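Local coordinates for CT263 (Chlamydia trachomatis, PDB 4QAS), which probably acts as an MTAN-like nucleosidase that cleaves a nucleoside intermediate of the futalosine pathway to menaquinone, at residues Glu18-Leu23 and Lys182-Leu187; Ala75-Ala80 and Ile161-Asn166; Leu10-Asp15 and Met48-Trp53. The protein carries 1 engineered substitution. One frame throughout, in Å; residues are numbered along the deposited sequence.

Overall arrangement
Strand 7-13 enters the central sheet first, and interaction 3 pairs its end with strand 43-49, closing a loop that holds helix 16-25. That helix opens interaction 1, whose partner in helix 180-197 comes almost at the end of the chain, so interactions 1 and 3 cross. Interaction 2 follows interaction 3 in series: it joins strand 71-80 to strand 158-167 and is nested inside the long loop closed by interaction 1. Strand 71-80 also neighbours strand 7-13, and Ala75 N lies 3.1 Å from Ile12 O, placing interactions 2 and 3 in one sheet. The helix pair covers this sheet, with Glu18 reaching Phe77 and Ala19 packing on Phe13.

Interaction 1. Residues Glu18-Leu23 and Lys182-Leu187; sequences EAARTL and KLSQKL. With SO4 (sulfate ion), chain C.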
# COMPACT_ATOMS: atom_id res chain seq x y z
N GLU A 18 -6.91 -13.26 -4.00
CA GLU A 18 -5.52 -12.86 -3.99
C GLU A 18 -5.38 -11.38 -4.32
O GLU A 18 -4.54 -10.69 -3.74
CB GLU A 18 -4.70 -13.68 -4.99
CG GLU A 18 -4.47 -15.16 -4.62
CD GLU A 18 -3.62 -15.92 -5.63
OE1 GLU A 18 -3.44 -15.43 -6.78
OE2 GLU A 18 -3.15 -17.03 -5.33
N ALA A 19 -6.13 -10.91 -5.32
CA ALA A 19 -6.00 -9.56 -5.85
C ALA A 19 -6.58 -8.49 -4.95
O ALA A 19 -6.21 -7.32 -5.12
CB ALA A 19 -6.68 -9.51 -7.21
N ALA A 20 -7.48 -8.84 -4.04
CA ALA A 20 -8.38 -7.85 -3.45
C ALA A 20 -7.63 -6.67 -2.82
O ALA A 20 -7.97 -5.51 -3.06
CB ALA A 20 -9.30 -8.53 -2.45
N ARG A 21 -6.65 -6.95 -1.96
CA ARG A 21 -6.04 -5.84 -1.23
C ARG A 21 -5.14 -5.00 -2.12
O ARG A 21 -5.05 -3.79 -1.94
CB ARG A 21 -5.32 -6.33 0.03
CG ARG A 21 -6.24 -7.02 1.05
CD ARG A 21 -7.41 -6.16 1.53
NE ARG A 21 -7.00 -4.83 1.87
CZ ARG A 21 -7.81 -3.80 1.96
NH1 ARG A 21 -9.12 -3.99 1.93
NH2 ARG A 21 -7.35 -2.58 2.19
N THR A 22 -4.52 -5.60 -3.14
CA THR A 22 -3.77 -4.79 -4.09
C THR A 22 -4.69 -3.88 -4.89
O THR A 22 -4.34 -2.72 -5.15
CB THR A 22 -2.97 -5.69 -5.03
OG1 THR A 22 -1.97 -6.39 -4.25
CG2 THR A 22 -2.27 -4.88 -6.10
N LEU A 23 -5.88 -4.35 -5.25
CA LEU A 23 -6.82 -3.52 -5.97
C LEU A 23 -7.32 -2.37 -5.11
O LEU A 23 -7.73 -1.35 -5.67
CB LEU A 23 -7.97 -4.36 -6.49
CG LEU A 23 -7.65 -5.33 -7.64
CD1 LEU A 23 -8.80 -6.29 -7.87
CD2 LEU A 23 -7.34 -4.55 -8.90
N LYS A 182 -5.97 -11.33 5.24
CA LYS A 182 -4.61 -11.14 5.73
C LYS A 182 -3.60 -11.52 4.67
O LYS A 182 -2.57 -10.85 4.49
CB LYS A 182 -4.36 -12.00 6.98
CG LYS A 182 -4.93 -11.44 8.26
CD LYS A 182 -4.51 -12.30 9.45
CE LYS A 182 -5.20 -11.86 10.72
NZ LYS A 182 -4.87 -12.78 11.85
N LEU A 183 -3.84 -12.63 3.98
CA LEU A 183 -2.90 -13.10 2.97
C LEU A 183 -2.84 -12.12 1.80
O LEU A 183 -1.76 -11.81 1.31
CB LEU A 183 -3.30 -14.51 2.53
CG LEU A 183 -3.12 -15.60 3.58
CD1 LEU A 183 -3.98 -16.80 3.18
CD2 LEU A 183 -1.65 -15.92 3.66
N SER A 184 -3.98 -11.67 1.32
CA SER A 184 -4.02 -10.70 0.24
C SER A 184 -3.33 -9.40 0.63
O SER A 184 -2.65 -8.77 -0.19
CB SER A 184 -5.47 -10.48 -0.13
OG SER A 184 -5.64 -9.57 -1.22
N GLN A 185 -3.48 -9.00 1.89
CA GLN A 185 -2.83 -7.80 2.39
C GLN A 185 -1.32 -7.94 2.34
O GLN A 185 -0.61 -6.97 2.01
CB GLN A 185 -3.34 -7.46 3.80
CG GLN A 185 -2.76 -6.22 4.36
CD GLN A 185 -3.24 -4.98 3.65
OE1 GLN A 185 -4.31 -4.96 3.02
NE2 GLN A 185 -2.46 -3.89 3.75
N LYS A 186 -0.78 -9.12 2.68
CA LYS A 186 0.66 -9.33 2.57
C LYS A 186 1.14 -9.11 1.15
O LYS A 186 2.21 -8.54 0.92
CB LYS A 186 1.05 -10.73 3.03
CG LYS A 186 0.89 -11.01 4.50
CD LYS A 186 1.81 -10.16 5.37
CE LYS A 186 3.27 -10.53 5.23
NZ LYS A 186 4.14 -9.72 6.15
N LEU A 187 0.39 -9.61 0.17
CA LEU A 187 0.78 -9.39 -1.22
C LEU A 187 0.82 -7.90 -1.56
O LEU A 187 1.75 -7.43 -2.21
CB LEU A 187 -0.15 -10.14 -2.15
CG LEU A 187 -0.14 -11.66 -1.98
CD1 LEU A 187 -1.15 -12.25 -2.89
CD2 LEU A 187 1.24 -12.25 -2.22
S SO4 C . -1.40 -11.12 12.55
O1 SO4 C . 0.04 -10.88 12.64
O2 SO4 C . -1.92 -10.45 11.36
O3 SO4 C . -1.65 -12.56 12.43
O4 SO4 C . -2.06 -10.61 13.74
O HOH W 1 -3.38 -8.34 -2.97
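Ser184 pushes its hydroxyl into a kink of helix 18-23, where the N-H groups of Arg21 and Thr22 lack their bonds to the preceding turn. In this knob-into-hole packing between two helices that cover the central sheet, the serine sits among Glu18, Ala19, Ala20 and Arg21. A small residue suits the place: the segment axes approach to 7.1 Å and cross at -53°. A chi1 of -179° swings Ser184 OG away from the serine's own N and into the kink, where Arg21 N donates to it over 2.9 Å. Water 1 serves the opened turn as well, donating to Glu18 O and Ser184 O while accepting from Thr22 OG1 at 2.7 Å. At the far side of helix 182-187 the extended Lys182 reaches a sulfate, probably from the crystallisation liquor, which also binds Glu41 N of the second subunit. Beyond the kink Arg21, bent at its second and third torsions, turns the edge of its guanidinium to Gln185, the two flat groups 38° apart. The amide nitrogen of Gln185 is held by Glu189 and by Leu25 O of the second subunit, while its OE1 accepts Arg21 NE over 2.9 Å, the donor almost in line with the amide C=O.

Interaction 2. Residues Ala75-Ala80 and Ile161-Asn166; sequences AGFAGA and IKVSSN. Engineered in segment 161-166: Asn166 (natural residue Asp).
The ammonium of Lys162, folded back across Gly76, is gripped by several oxygens: a salt bridge to Asp141, a hydrogen bond to Asn74 OD1, and waters on the side of strand 75-80. Water 3 accepts from Lys162 NZ at 3.0 Å and lies 2.7 Å from Phe77 O, to which it can donate, whereas the bond from NZ to water 2 is weak. The chain turns at chi2 (-77°), which brings CD to 3.8 Å from Gly76 O, and the lack of a side chain at Gly76 lets the lysine cross this near to the backbone. Ala78, equally suited by its small size, lies on the same face, its methyl against Lys162 CB.

The two strands themselves pair in parallel within the central sheet. Gly76 N donates to Ile161 O, Val163 N to Gly76 O, Ala78 N to Val163 O and Ser165 N to Ala78 O. The pattern then slips by one residue, and Ala80 N uses Asn166 O instead, over 2.7 Å and nearly straight at 170°.

On the other face Phe77 and Val163 run side by side, ring atom CD1 3.8 Å from methyl CG1, and Leu183 of helix 180-197 packs against the ring. Ser165 CB packs 3.7 Å from Phe77 CB, while Ser165 OG donates to Asn166 OD1 at 2.8 Å. Asn166 is an engineered substitution for aspartate.

As in related nucleosidases, these strand ends probably border the nucleoside site. Chemically, backbone pairing satisfies the seam itself, whereas the buried lysine charge is probably stabilised by Asp141, with Asn74 and water as further acceptors for its N-H groups.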
# COMPACT_ATOMS: atom_id res chain seq x y z
N ALA A 75 1.60 -12.39 -8.27
CA ALA A 75 1.51 -12.42 -6.82
C ALA A 75 0.39 -13.36 -6.44
O ALA A 75 -0.68 -13.35 -7.04
CB ALA A 75 1.21 -11.03 -6.29
N GLY A 76 0.63 -14.22 -5.44
CA GLY A 76 -0.43 -15.13 -5.06
C GLY A 76 -0.13 -15.89 -3.78
O GLY A 76 0.90 -15.69 -3.13
N PHE A 77 -1.11 -16.69 -3.40
CA PHE A 77 -1.01 -17.59 -2.26
C PHE A 77 -0.28 -18.87 -2.67
O PHE A 77 -0.39 -19.34 -3.80
CB PHE A 77 -2.40 -18.00 -1.77
CG PHE A 77 -3.35 -16.86 -1.46
CD1 PHE A 77 -2.90 -15.58 -1.18
CD2 PHE A 77 -4.71 -17.10 -1.41
CE1 PHE A 77 -3.81 -14.55 -0.89
CE2 PHE A 77 -5.60 -16.07 -1.11
CZ PHE A 77 -5.16 -14.82 -0.85
N ALA A 78 0.45 -19.46 -1.73
CA ALA A 78 1.06 -20.76 -1.97
C ALA A 78 1.03 -21.59 -0.70
O ALA A 78 1.35 -21.09 0.37
CB ALA A 78 2.51 -20.64 -2.48
N GLY A 79 0.69 -22.86 -0.87
CA GLY A 79 0.81 -23.80 0.23
C GLY A 79 2.26 -24.04 0.60
O GLY A 79 3.15 -24.00 -0.24
N ALA A 80 2.50 -24.34 1.88
CA ALA A 80 3.82 -24.72 2.37
C ALA A 80 3.85 -26.22 2.59
O ALA A 80 3.08 -26.76 3.41
CB ALA A 80 4.11 -24.00 3.67
N ILE A 161 5.79 -13.16 -6.34
CA ILE A 161 5.63 -12.97 -4.90
C ILE A 161 4.63 -14.03 -4.46
O ILE A 161 3.52 -14.09 -4.99
CB ILE A 161 5.06 -11.59 -4.57
CG1 ILE A 161 5.98 -10.49 -5.07
CG2 ILE A 161 4.86 -11.46 -3.07
CD1 ILE A 161 5.35 -9.09 -5.07
N LYS A 162 5.02 -14.86 -3.50
CA LYS A 162 4.13 -15.88 -2.98
C LYS A 162 4.12 -15.79 -1.47
O LYS A 162 5.17 -15.79 -0.84
CB LYS A 162 4.54 -17.28 -3.43
CG LYS A 162 4.49 -17.45 -4.95
CD LYS A 162 3.08 -17.63 -5.51
CE LYS A 162 3.00 -17.30 -7.01
NZ LYS A 162 1.76 -17.76 -7.64
N VAL A 163 2.91 -15.73 -0.90
CA VAL A 163 2.74 -15.71 0.55
C VAL A 163 2.26 -17.09 0.99
O VAL A 163 1.36 -17.65 0.40
CB VAL A 163 1.78 -14.60 1.01
CG1 VAL A 163 0.41 -14.76 0.46
CG2 VAL A 163 1.75 -14.52 2.53
N SER A 164 2.93 -17.64 2.01
CA SER A 164 2.56 -18.96 2.52
C SER A 164 1.19 -18.91 3.18
O SER A 164 0.97 -18.17 4.15
CB SER A 164 3.63 -19.44 3.48
OG SER A 164 3.93 -18.44 4.41
N SER A 165 0.24 -19.67 2.62
CA SER A 165 -1.16 -19.53 2.95
C SER A 165 -1.72 -20.63 3.82
O SER A 165 -2.79 -20.44 4.39
CB SER A 165 -1.98 -19.43 1.67
OG SER A 165 -1.80 -20.55 0.83
N ASN A 166 -1.03 -21.77 3.91
CA ASN A 166 -1.54 -22.95 4.60
C ASN A 166 -0.50 -24.04 4.44
O ASN A 166 0.33 -23.99 3.53
CB ASN A 166 -2.84 -23.43 3.99
CG ASN A 166 -2.69 -23.87 2.53
OD1 ASN A 166 -2.66 -23.04 1.62
ND2 ASN A 166 -2.63 -25.18 2.30
O HOH W 2 -1.12 -16.04 -8.22
O HOH W 3 -0.85 -18.40 -6.25

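Interaction 3. Residues Leu10-Asp15 and Met48-Trp53; sequences LLIFAD and MVLKTW
Met48 uses both its backbone groups on strand 10-13: its N donates to Leu11 O over 2.9 Å, and its O accepts Phe13 N at 3.0 Å. Phe13 O in turn takes Leu50 N at 2.9 Å. One residue further Lys51 N reaches Ala14 O in a more bent bond (143°), where both chains have already left the strand. Ile12, lying between these bonds, turns its backbone to the other neighbour, strand 71-80, where its O also accepts Asn74 ND2. This makes strand 7-13 an inner member of the parallel part of the sheet in this alpha/beta fold, and its end runs directly into helix 16-25. Asp15 suits the N-cap there, since its short carboxylate can take Glu18 N on OD1, while Glu18 OE1 returns to accept Ala14 N. Lys51 stretches away to donate from NZ to Tyr55 O. Apolar branches fill in around the polar seam: the flexible, unbranched Met48 lies across Leu10 at about a right angle, its CG 3.9 Å from Leu10 CD1, and Ile12 CG2 meets the branch point of Leu50. A chi1 of -179° carries Val49 CG1 across to Asp15, 3.4 Å from its C.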
# COMPACT_ATOMS: atom_id res chain seq x y z
N LEU A 10 2.52 -5.24 -15.31
CA LEU A 10 1.34 -6.10 -15.28
C LEU A 10 1.41 -6.93 -14.00
O LEU A 10 2.38 -7.67 -13.79
CB LEU A 10 1.31 -7.03 -16.49
CG LEU A 10 0.15 -8.02 -16.53
CD1 LEU A 10 -1.20 -7.29 -16.56
CD2 LEU A 10 0.28 -8.94 -17.71
N LEU A 11 0.37 -6.84 -13.18
CA LEU A 11 0.20 -7.72 -12.04
C LEU A 11 -0.82 -8.79 -12.38
O LEU A 11 -1.90 -8.49 -12.90
CB LEU A 11 -0.34 -6.94 -10.85
CG LEU A 11 0.46 -5.71 -10.45
CD1 LEU A 11 -0.15 -5.04 -9.21
CD2 LEU A 11 1.93 -5.97 -10.19
N ILE A 12 -0.47 -10.04 -12.10
CA ILE A 12 -1.30 -11.20 -12.42
C ILE A 12 -1.59 -11.92 -11.12
O ILE A 12 -0.67 -12.36 -10.41
CB ILE A 12 -0.64 -12.14 -13.42
CG1 ILE A 12 -0.28 -11.39 -14.70
CG2 ILE A 12 -1.57 -13.28 -13.75
CD1 ILE A 12 0.64 -12.14 -15.60
N PHE A 13 -2.87 -12.06 -10.82
CA PHE A 13 -3.35 -12.83 -9.68
C PHE A 13 -4.18 -13.99 -10.19
O PHE A 13 -4.81 -13.92 -11.24
CB PHE A 13 -4.25 -11.96 -8.80
CG PHE A 13 -3.55 -10.81 -8.16
CD1 PHE A 13 -2.90 -10.96 -6.94
CD2 PHE A 13 -3.53 -9.55 -8.77
CE1 PHE A 13 -2.26 -9.90 -6.34
CE2 PHE A 13 -2.88 -8.50 -8.17
CZ PHE A 13 -2.26 -8.67 -6.98
N ALA A 14 -4.16 -15.10 -9.45
CA ALA A 14 -4.90 -16.28 -9.85
C ALA A 14 -6.40 -16.12 -9.64
O ALA A 14 -7.18 -16.65 -10.41
CB ALA A 14 -4.41 -17.53 -9.10
N ASP A 15 -6.80 -15.40 -8.60
CA ASP A 15 -8.22 -15.31 -8.28
C ASP A 15 -8.50 -14.00 -7.57
O ASP A 15 -7.58 -13.26 -7.20
CB ASP A 15 -8.70 -16.53 -7.47
CG ASP A 15 -7.96 -16.70 -6.16
OD1 ASP A 15 -7.75 -15.70 -5.44
OD2 ASP A 15 -7.56 -17.85 -5.83
N MET A 48 -4.55 -8.22 -14.00
CA MET A 48 -5.38 -9.29 -14.52
C MET A 48 -5.58 -10.37 -13.47
O MET A 48 -4.67 -10.71 -12.74
CB MET A 48 -4.73 -9.89 -15.74
CG MET A 48 -4.77 -8.90 -16.86
SD MET A 48 -3.99 -9.46 -18.37
CE MET A 48 -4.14 -7.99 -19.39
N VAL A 49 -6.80 -10.89 -13.42
CA VAL A 49 -7.18 -11.96 -12.50
C VAL A 49 -7.57 -13.15 -13.37
O VAL A 49 -8.50 -13.06 -14.18
CB VAL A 49 -8.35 -11.51 -11.61
CG1 VAL A 49 -8.73 -12.64 -10.64
CG2 VAL A 49 -7.98 -10.26 -10.84
N LEU A 50 -6.87 -14.28 -13.20
CA LEU A 50 -7.01 -15.38 -14.16
C LEU A 50 -8.35 -16.08 -14.06
O LEU A 50 -8.97 -16.39 -15.07
CB LEU A 50 -5.88 -16.40 -14.00
CG LEU A 50 -4.48 -15.84 -14.26
CD1 LEU A 50 -3.45 -16.93 -14.07
CD2 LEU A 50 -4.37 -15.26 -15.67
N LYS A 51 -8.80 -16.37 -12.85
CA LYS A 51 -10.00 -17.17 -12.64
C LYS A 51 -10.99 -16.32 -11.87
O LYS A 51 -10.89 -16.22 -10.64
CB LYS A 51 -9.65 -18.44 -11.88
CG LYS A 51 -10.82 -19.37 -11.68
CD LYS A 51 -10.44 -20.56 -10.83
CE LYS A 51 -11.67 -21.32 -10.38
NZ LYS A 51 -11.32 -22.46 -9.50
N THR A 52 -11.92 -15.68 -12.58
CA THR A 52 -13.02 -14.96 -11.94
C THR A 52 -14.32 -15.73 -12.02
O THR A 52 -15.25 -15.42 -11.26
CB THR A 52 -13.20 -13.57 -12.58
OG1 THR A 52 -13.50 -13.69 -13.98
CG2 THR A 52 -11.94 -12.73 -12.39
N TRP A 53 -14.39 -16.73 -12.89
CA TRP A 53 -15.56 -17.57 -13.10
C TRP A 53 -15.16 -19.03 -13.02
O TRP A 53 -14.01 -19.39 -13.30
CB TRP A 53 -16.09 -17.42 -14.52
CG TRP A 53 -17.10 -16.39 -14.69
CD1 TRP A 53 -17.30 -15.29 -13.91
CD2 TRP A 53 -18.08 -16.34 -15.72
NE1 TRP A 53 -18.35 -14.55 -14.40
CE2 TRP A 53 -18.85 -15.18 -15.51
CE3 TRP A 53 -18.38 -17.16 -16.80
CZ2 TRP A 53 -19.90 -14.82 -16.34
CZ3 TRP A 53 -19.42 -16.82 -17.61
CH2 TRP A 53 -20.17 -15.66 -17.38